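PDB 5J90: RagB/SusD domain protein from Flavobacterium johnsoniae, which binds chitin and, as a SusD homolog encoded in a polysaccharide utilization locus, probably helps capture chitin chains at the outer membrane for uptake. Local coordinates for residues S186-G191 / E197-F202; G31-M36 / D113-L118. One frame throughout, in Å; residues are numbered along the deposited sequence. Where two conformers were deposited one is given.

Interaction 1. Residues S186-G191 / E197-F202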
ATOM      1  N   SER A 186      34.753 -22.840 -15.561  1.00 19.33           N
ATOM      2  CA  SER A 186      34.690 -22.661 -17.012  1.00 18.42           C
ATOM      3  C   SER A 186      33.355 -22.087 -17.492  1.00 18.15           C
ATOM      4  O   SER A 186      33.261 -21.556 -18.599  1.00 21.63           O
ATOM      5  CB  SER A 186      35.003 -23.972 -17.745  1.00 19.99           C
ATOM      6  OG  SER A 186      34.042 -24.971 -17.465  1.00 23.61           O
ATOM      7  N   THR A 187      32.332 -22.182 -16.648  1.00 15.70           N
ATOM      8  CA  THR A 187      30.999 -21.689 -16.995  1.00 15.24           C
ATOM      9  C   THR A 187      30.740 -20.289 -16.424  1.00 14.53           C
ATOM     10  O   THR A 187      29.962 -19.513 -16.984  1.00 15.73           O
ATOM     11  CB  THR A 187      29.918 -22.656 -16.492  1.00 15.02           C
ATOM     12  OG1 THR A 187      30.150 -23.966 -17.030  1.00 18.21           O
ATOM     13  CG2 THR A 187      28.534 -22.192 -16.902  1.00 16.52           C
ATOM     14  N   ASP A 188      31.392 -19.980 -15.307  1.00 13.16           N
ATOM     15  CA  ASP A 188      31.191 -18.710 -14.612  1.00 13.91           C
ATOM     16  C   ASP A 188      31.635 -17.537 -15.495  1.00 14.68           C
ATOM     17  O   ASP A 188      32.649 -17.620 -16.191  1.00 18.65           O
ATOM     18  CB  ASP A 188      31.985 -18.737 -13.306  1.00 12.30           C
ATOM     19  CG  ASP A 188      31.482 -17.739 -12.275  1.00 13.35           C
ATOM     20  OD1 ASP A 188      30.675 -16.852 -12.630  1.00 12.00           O
ATOM     21  OD2 ASP A 188      31.924 -17.848 -11.107  1.00 12.18           O
ATOM     22  N   MET A 189      30.857 -16.458 -15.483  1.00 13.14           N
ATOM     23  CA  MET A 189      31.174 -15.266 -16.257  0.55 14.17           C
ATOM     24  C   MET A 189      31.165 -14.027 -15.366  1.00 12.46           C
ATOM     25  O   MET A 189      30.742 -12.954 -15.782  1.00 13.78           O
ATOM     26  CB  MET A 189      30.171 -15.108 -17.401  0.55 13.68           C
ATOM     27  CG  MET A 189      30.088 -16.332 -18.298  0.55 15.05           C
ATOM     28  SD  MET A 189      28.880 -16.140 -19.610  0.55 15.05           S
ATOM     29  CE  MET A 189      29.529 -14.690 -20.445  0.55 13.54           C
ATOM     30  N   THR A 190      31.636 -14.190 -14.138  1.00 13.95           N
ATOM     31  CA  THR A 190      31.644 -13.097 -13.170  1.00 13.23           C
ATOM     32  C   THR A 190      33.053 -12.882 -12.661  1.00 13.03           C
ATOM     33  O   THR A 190      34.019 -13.388 -13.241  1.00 15.87           O
ATOM     34  CB  THR A 190      30.744 -13.414 -11.963  1.00 11.30           C
ATOM     35  OG1 THR A 190      31.287 -14.520 -11.228  1.00 11.51           O
ATOM     36  CG2 THR A 190      29.320 -13.755 -12.416  1.00 12.87           C
ATOM     37  N   GLY A 191      33.182 -12.132 -11.577  1.00 11.22           N
ATOM     38  CA  GLY A 191      34.470 -12.004 -10.923  1.00 13.10           C
ATOM     39  C   GLY A 191      34.844 -13.182 -10.036  1.00 13.54           C
ATOM     40  O   GLY A 191      35.929 -13.189  -9.454  1.00 15.53           O
ATOM     41  N   GLU A 197      32.163 -20.121  -2.445  1.00 11.66           N
ATOM     42  CA  GLU A 197      32.089 -19.227  -1.295  1.00 12.14           C
ATOM     43  C   GLU A 197      31.710 -17.800  -1.712  1.00 12.08           C
ATOM     44  O   GLU A 197      30.924 -17.144  -1.020  1.00 10.78           O
ATOM     45  CB  GLU A 197      33.421 -19.244  -0.536  1.00 12.70           C
ATOM     46  CG  GLU A 197      33.439 -18.363   0.702  1.00 13.83           C
ATOM     47  CD  GLU A 197      34.784 -18.364   1.402  1.00 19.51           C
ATOM     48  OE1 GLU A 197      35.572 -19.314   1.185  1.00 23.00           O
ATOM     49  OE2 GLU A 197      35.055 -17.408   2.154  1.00 17.76           O
ATOM     50  N   SER A 198      32.237 -17.332  -2.846  1.00 10.72           N
ATOM     51  CA  SER A 198      31.908 -15.996  -3.331  1.00 10.53           C
ATOM     52  C   SER A 198      30.464 -15.923  -3.827  1.00 10.55           C
ATOM     53  O   SER A 198      29.792 -14.903  -3.659  1.00 10.33           O
ATOM     54  CB  SER A 198      32.866 -15.580  -4.438  1.00 10.93           C
ATOM     55  OG  SER A 198      34.182 -15.496  -3.916  1.00 14.62           O
ATOM     56  N   TRP A 199      29.986 -17.007  -4.428  1.00  9.30           N
ATOM     57  CA  TRP A 199      28.593 -17.090  -4.830  1.00 10.05           C
ATOM     58  C   TRP A 199      27.659 -17.072  -3.611  1.00 10.18           C
ATOM     59  O   TRP A 199      26.599 -16.442  -3.646  1.00 10.07           O
ATOM     60  CB  TRP A 199      28.371 -18.320  -5.714  1.00 10.74           C
ATOM     61  CG  TRP A 199      28.699 -18.038  -7.155  1.00  9.59           C
ATOM     62  CD1 TRP A 199      29.898 -18.237  -7.789  1.00 10.75           C
ATOM     63  CD2 TRP A 199      27.815 -17.483  -8.132  1.00 10.72           C
ATOM     64  NE1 TRP A 199      29.803 -17.848  -9.104  1.00 10.47           N
ATOM     65  CE2 TRP A 199      28.536 -17.376  -9.340  1.00 10.53           C
ATOM     66  CE3 TRP A 199      26.478 -17.066  -8.105  1.00 10.75           C
ATOM     67  CZ2 TRP A 199      27.965 -16.874 -10.509  1.00 10.76           C
ATOM     68  CZ3 TRP A 199      25.913 -16.568  -9.266  1.00 11.54           C
ATOM     69  CH2 TRP A 199      26.658 -16.477 -10.451  1.00 11.71           C
ATOM     70  N   VAL A 200      28.047 -17.736  -2.529  1.00 10.45           N
ATOM     71  CA  VAL A 200      27.226 -17.726  -1.321  1.00 10.27           C
ATOM     72  C   VAL A 200      27.218 -16.330  -0.703  1.00  9.41           C
ATOM     73  O   VAL A 200      26.164 -15.833  -0.292  1.00  9.10           O
ATOM     74  CB  VAL A 200      27.694 -18.777  -0.287  1.00  9.64           C
ATOM     75  CG1 VAL A 200      26.956 -18.591   1.041  1.00 10.60           C
ATOM     76  CG2 VAL A 200      27.482 -20.185  -0.832  1.00 11.75           C
ATOM     77  N   ARG A 201      28.373 -15.672  -0.680  1.00  8.63           N
ATOM     78  CA  ARG A 201      28.471 -14.330  -0.128  1.00  8.44           C
ATOM     79  C   ARG A 201      27.605 -13.361  -0.943  1.00  9.16           C
ATOM     80  O   ARG A 201      26.963 -12.459  -0.382  1.00  9.49           O
ATOM     81  CB  ARG A 201      29.947 -13.895  -0.071  1.00  9.42           C
ATOM     82  CG  ARG A 201      30.198 -12.592   0.658  1.00 10.69           C
ATOM     83  CD  ARG A 201      31.691 -12.401   0.958  1.00 10.81           C
ATOM     84  NE  ARG A 201      32.197 -13.383   1.915  1.00 11.00           N
ATOM     85  CZ  ARG A 201      33.089 -14.331   1.635  1.00 12.76           C
ATOM     86  NH1 ARG A 201      33.588 -14.456   0.408  1.00 11.56           N
ATOM     87  NH2 ARG A 201      33.493 -15.156   2.593  1.00 12.75           N
ATOM     88  N   PHE A 202      27.566 -13.556  -2.261  1.00  9.33           N
ATOM     89  CA  PHE A 202      26.677 -12.766  -3.110  1.00  8.40           C
ATOM     90  C   PHE A 202      25.221 -13.062  -2.745  1.00  8.43           C
ATOM     91  O   PHE A 202      24.436 -12.134  -2.529  1.00  9.20           O
ATOM     92  CB  PHE A 202      26.943 -13.024  -4.602  1.00  9.35           C
ATOM     93  CG  PHE A 202      25.878 -12.462  -5.516  1.00  8.93           C
ATOM     94  CD1 PHE A 202      25.463 -11.140  -5.402  1.00  9.12           C
ATOM     95  CD2 PHE A 202      25.289 -13.258  -6.486  1.00 10.43           C
ATOM     96  CE1 PHE A 202      24.472 -10.622  -6.236  1.00  8.99           C
ATOM     97  CE2 PHE A 202      24.303 -12.742  -7.324  1.00  9.81           C
ATOM     98  CZ  PHE A 202      23.904 -11.435  -7.199  1.00 10.85           C
TER
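The loop 186-191 and the helical turn 197-202 keep their backbones well apart, 9.7 Å between T190 CA and W199 CA at the nearest, and the indole of W199 bridges the gap to reach D188 and T190. The bridge is a hydrogen bond: W199 NE1 donates to D188 OD2 at 2.9 Å with an almost straight N-H...O angle of 175°. D188 OD2 lies practically in the indole plane, at the pyrrole edge; the donor stands above the carboxylate plane, and the two flat groups are turned 43° from each other. With CG of D188 swung anti to the backbone N (chi1 -159°), the carboxylate extends from the loop to meet the ring. Its other oxygen is tied back into the loop: T190 OG1 binds D188 OD1 at 2.8 Å on the syn side, and T190 N adds a weak bond to the same atom, as in an Asx turn. OD2 takes a second donor, the backbone N of G194, so both oxygens of a partly exposed acid are satisfied, and together these bonds restrain the rotation of the carboxylate. Beyond the polar edge, T190 CG2 rests obliquely against W199 CZ2 at 3.9 Å. The aspartate thus pairs the buried indole N-H and links the loop to helix 196-213. Around this join, Y192 meets the indole edge-to-face, F37 of helix 33-37 packs against D188 and T190, L118 and I121 of helix 113-134 touch W199, and M189 makes backbone hydrogen bonds with V247 of strand 244-247.

Interaction 2. Residues G31-M36 / D113-L118; sequences GGFAPM and DQFYAL
F33, in segment 31-36, reaches across to F115 and L118 on the first turns of helix 113-134, and its ring makes every contact between the two segments. The apolar contacts come from two ring corners. F33 CE1 meets F115 CD1 at 4.0 Å, the two side chains crossing at about a right angle, and the approach is oblique to both rings rather than a stack. On the other flank F33 CE2 lies 4.0 Å from L118 CB, close to the root of the leucine side chain. The polar element is a peptide oxygen: F115 O sits at the edge of the F33 ring, in its plane, 3.5 Å from CZ, where the faintly positive C-H rim would suit a carbonyl. That oxygen and the two side chains hold the far end of the ring. The chi1 of F33, -75°, sets CG opposite the carbonyl carbon and sends the ring toward helix 113-134. Replacing F33 with an alanine would probably leave a gap between the two segments, with F115 and L118 each losing the ring that packs on them. F184, from the loop after helix 154-177, meets the F33 ring edge-to-face and also touches F115 and L118, closing an aromatic cluster. The result is a buried, mainly aromatic contact that joins the N-terminal segment 31-36 to the first turns of helix 113-134 in the mostly helical SusD-like fold, whose family belongs to the TPR clan.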
ATOM      1  N   GLY A  31      25.258 -24.952 -20.738  1.00 18.05           N
ATOM      2  CA  GLY A  31      24.934 -24.000 -21.787  1.00 16.03           C
ATOM      3  C   GLY A  31      23.836 -23.014 -21.423  1.00 16.12           C
ATOM      4  O   GLY A  31      23.694 -21.958 -22.046  1.00 17.21           O
ATOM      5  N   GLY A  32      23.055 -23.354 -20.405  1.00 16.27           N
ATOM      6  CA  GLY A  32      21.954 -22.504 -19.988  1.00 15.88           C
ATOM      7  C   GLY A  32      22.398 -21.262 -19.232  1.00 13.19           C
ATOM      8  O   GLY A  32      21.640 -20.290 -19.121  1.00 13.06           O
ATOM      9  N   PHE A  33      23.621 -21.280 -18.709  1.00 12.53           N
ATOM     10  CA  PHE A  33      24.089 -20.161 -17.901  1.00 11.72           C
ATOM     11  C   PHE A  33      24.405 -18.896 -18.692  1.00 12.52           C
ATOM     12  O   PHE A  33      24.112 -17.787 -18.238  1.00 12.69           O
ATOM     13  CB  PHE A  33      25.267 -20.585 -17.020  1.00 11.61           C
ATOM     14  CG  PHE A  33      24.855 -21.429 -15.853  1.00 12.23           C
ATOM     15  CD1 PHE A  33      24.798 -22.809 -15.962  1.00 14.12           C
ATOM     16  CD2 PHE A  33      24.503 -20.839 -14.648  1.00 12.64           C
ATOM     17  CE1 PHE A  33      24.405 -23.585 -14.887  1.00 13.84           C
ATOM     18  CE2 PHE A  33      24.113 -21.609 -13.567  1.00 13.20           C
ATOM     19  CZ  PHE A  33      24.063 -22.988 -13.685  1.00 13.40           C
ATOM     20  N   ALA A  34      24.977 -19.044 -19.888  1.00 12.62           N
ATOM     21  CA  ALA A  34      25.384 -17.876 -20.662  1.00 12.67           C
ATOM     22  C   ALA A  34      24.246 -16.890 -20.935  1.00 12.30           C
ATOM     23  O   ALA A  34      24.420 -15.687 -20.746  1.00 12.04           O
ATOM     24  CB  ALA A  34      26.083 -18.298 -21.962  1.00 13.82           C
ATOM     25  N   PRO A  35      23.081 -17.385 -21.390  1.00 12.58           N
ATOM     26  CA  PRO A  35      21.983 -16.436 -21.628  1.00 12.50           C
ATOM     27  C   PRO A  35      21.471 -15.779 -20.339  1.00 12.06           C
ATOM     28  O   PRO A  35      20.943 -14.673 -20.415  1.00 12.71           O
ATOM     29  CB  PRO A  35      20.878 -17.295 -22.254  1.00 13.48           C
ATOM     30  CG  PRO A  35      21.502 -18.599 -22.607  1.00 21.77           C
ATOM     31  CD  PRO A  35      22.778 -18.754 -21.848  1.00 13.36           C
ATOM     32  N   MET A  36      21.606 -16.441 -19.193  1.00 11.56           N
ATOM     33  CA  MET A  36      21.267 -15.782 -17.923  1.00 11.03           C
ATOM     34  C   MET A  36      22.240 -14.634 -17.653  1.00 11.62           C
ATOM     35  O   MET A  36      21.827 -13.495 -17.425  1.00 11.42           O
ATOM     36  CB  MET A  36      21.259 -16.776 -16.759  1.00 10.65           C
ATOM     37  CG  MET A  36      20.304 -17.931 -16.968  1.00 11.91           C
ATOM     38  SD  MET A  36      20.131 -18.999 -15.513  1.00 12.29           S
ATOM     39  CE  MET A  36      19.115 -17.947 -14.457  1.00 12.56           C
ATOM     40  N   ASP A 113      23.098 -30.801  -7.958  1.00 16.87           N
ATOM     41  CA  ASP A 113      22.534 -29.713  -7.164  1.00 14.93           C
ATOM     42  C   ASP A 113      23.434 -28.484  -7.031  1.00 17.60           C
ATOM     43  O   ASP A 113      22.952 -27.416  -6.656  1.00 16.14           O
ATOM     44  CB  ASP A 113      22.041 -30.214  -5.804  1.00 17.18           C
ATOM     45  CG  ASP A 113      20.714 -30.957  -5.907  1.00 19.67           C
ATOM     46  OD1 ASP A 113      19.860 -30.549  -6.725  1.00 22.26           O
ATOM     47  OD2 ASP A 113      20.523 -31.951  -5.175  1.00 25.25           O
ATOM     48  N   GLN A 114      24.723 -28.606  -7.347  1.00 14.95           N
ATOM     49  CA  GLN A 114      25.573 -27.422  -7.350  1.00 13.59           C
ATOM     50  C   GLN A 114      25.138 -26.480  -8.472  1.00 15.96           C
ATOM     51  O   GLN A 114      25.054 -25.264  -8.279  1.00 14.02           O
ATOM     52  CB  GLN A 114      27.070 -27.776  -7.450  1.00 16.28           C
ATOM     53  CG  GLN A 114      27.563 -28.239  -8.823  1.00 21.22           C
ATOM     54  CD  GLN A 114      27.339 -29.720  -9.079  1.00 20.68           C
ATOM     55  OE1 GLN A 114      26.297 -30.276  -8.739  1.00 22.08           O
ATOM     56  NE2 GLN A 114      28.331 -30.368  -9.683  1.00 25.33           N
ATOM     57  N   PHE A 115      24.825 -27.041  -9.636  1.00 13.68           N
ATOM     58  CA  PHE A 115      24.356 -26.224 -10.753  1.00 14.02           C
ATOM     59  C   PHE A 115      22.944 -25.694 -10.499  1.00 13.40           C
ATOM     60  O   PHE A 115      22.626 -24.564 -10.876  1.00 12.24           O
ATOM     61  CB  PHE A 115      24.422 -26.999 -12.071  1.00 14.99           C
ATOM     62  CG  PHE A 115      25.826 -27.305 -12.520  1.00 16.51           C
ATOM     63  CD1 PHE A 115      26.652 -26.298 -12.990  1.00 23.35           C
ATOM     64  CD2 PHE A 115      26.317 -28.596 -12.471  1.00 25.39           C
ATOM     65  CE1 PHE A 115      27.946 -26.574 -13.401  1.00 26.25           C
ATOM     66  CE2 PHE A 115      27.609 -28.882 -12.878  1.00 26.29           C
ATOM     67  CZ  PHE A 115      28.423 -27.870 -13.341  1.00 28.00           C
ATOM     68  N   TYR A 116      22.106 -26.503  -9.862  1.00 12.01           N
ATOM     69  CA  TYR A 116      20.772 -26.047  -9.480  1.00 11.97           C
ATOM     70  C   TYR A 116      20.884 -24.840  -8.545  1.00 12.53           C
ATOM     71  O   TYR A 116      20.238 -23.816  -8.758  1.00 11.37           O
ATOM     72  CB  TYR A 116      19.989 -27.182  -8.823  1.00 13.78           C
ATOM     73  CG  TYR A 116      18.630 -26.790  -8.277  1.00 12.55           C
ATOM     74  CD1 TYR A 116      17.727 -26.063  -9.047  1.00 13.43           C
ATOM     75  CD2 TYR A 116      18.242 -27.171  -7.001  1.00 16.12           C
ATOM     76  CE1 TYR A 116      16.474 -25.718  -8.548  1.00 14.38           C
ATOM     77  CE2 TYR A 116      16.996 -26.834  -6.494  1.00 15.79           C
ATOM     78  CZ  TYR A 116      16.121 -26.104  -7.271  1.00 14.07           C
ATOM     79  OH  TYR A 116      14.881 -25.763  -6.768  1.00 16.91           O
ATOM     80  N   ALA A 117      21.703 -24.959  -7.510  1.00 11.75           N
ATOM     81  CA  ALA A 117      21.921 -23.857  -6.575  1.00 11.34           C
ATOM     82  C   ALA A 117      22.374 -22.576  -7.273  1.00 11.12           C
ATOM     83  O   ALA A 117      21.838 -21.493  -7.020  1.00 11.71           O
ATOM     84  CB  ALA A 117      22.933 -24.261  -5.511  1.00 11.80           C
ATOM     85  N   LEU A 118      23.354 -22.691  -8.165  1.00 11.45           N
ATOM     86  CA  LEU A 118      23.865 -21.519  -8.857  1.00 10.42           C
ATOM     87  C   LEU A 118      22.775 -20.905  -9.736  1.00 10.12           C
ATOM     88  O   LEU A 118      22.661 -19.674  -9.826  1.00 10.97           O
ATOM     89  CB  LEU A 118      25.122 -21.865  -9.672  1.00 11.93           C
ATOM     90  CG  LEU A 118      26.311 -22.190  -8.765  1.00 11.23           C
ATOM     91  CD1 LEU A 118      27.370 -22.993  -9.523  1.00 13.86           C
ATOM     92  CD2 LEU A 118      26.923 -20.917  -8.192  1.00 12.96           C
TER

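Interactions 1 and 2 are neighbours, their centres about 11 Å apart on the same side of the chain's centre, and they share one buried region. The nearest join is between helices 196-213 and 113-134: W199 CG, on the indole that interaction 1 holds by its N-H, packs 3.5 Å from CD2 of L118, the leucine whose CB touches F33 in interaction 2. The loop gives a second join, T187 CG2 lying 3.6 Å from F33 CB. Together they bring helices 33-37, 113-134 and 196-213 and the loop 186-191 into one continuous packing unit, the first contact polar, the second chiefly apolar.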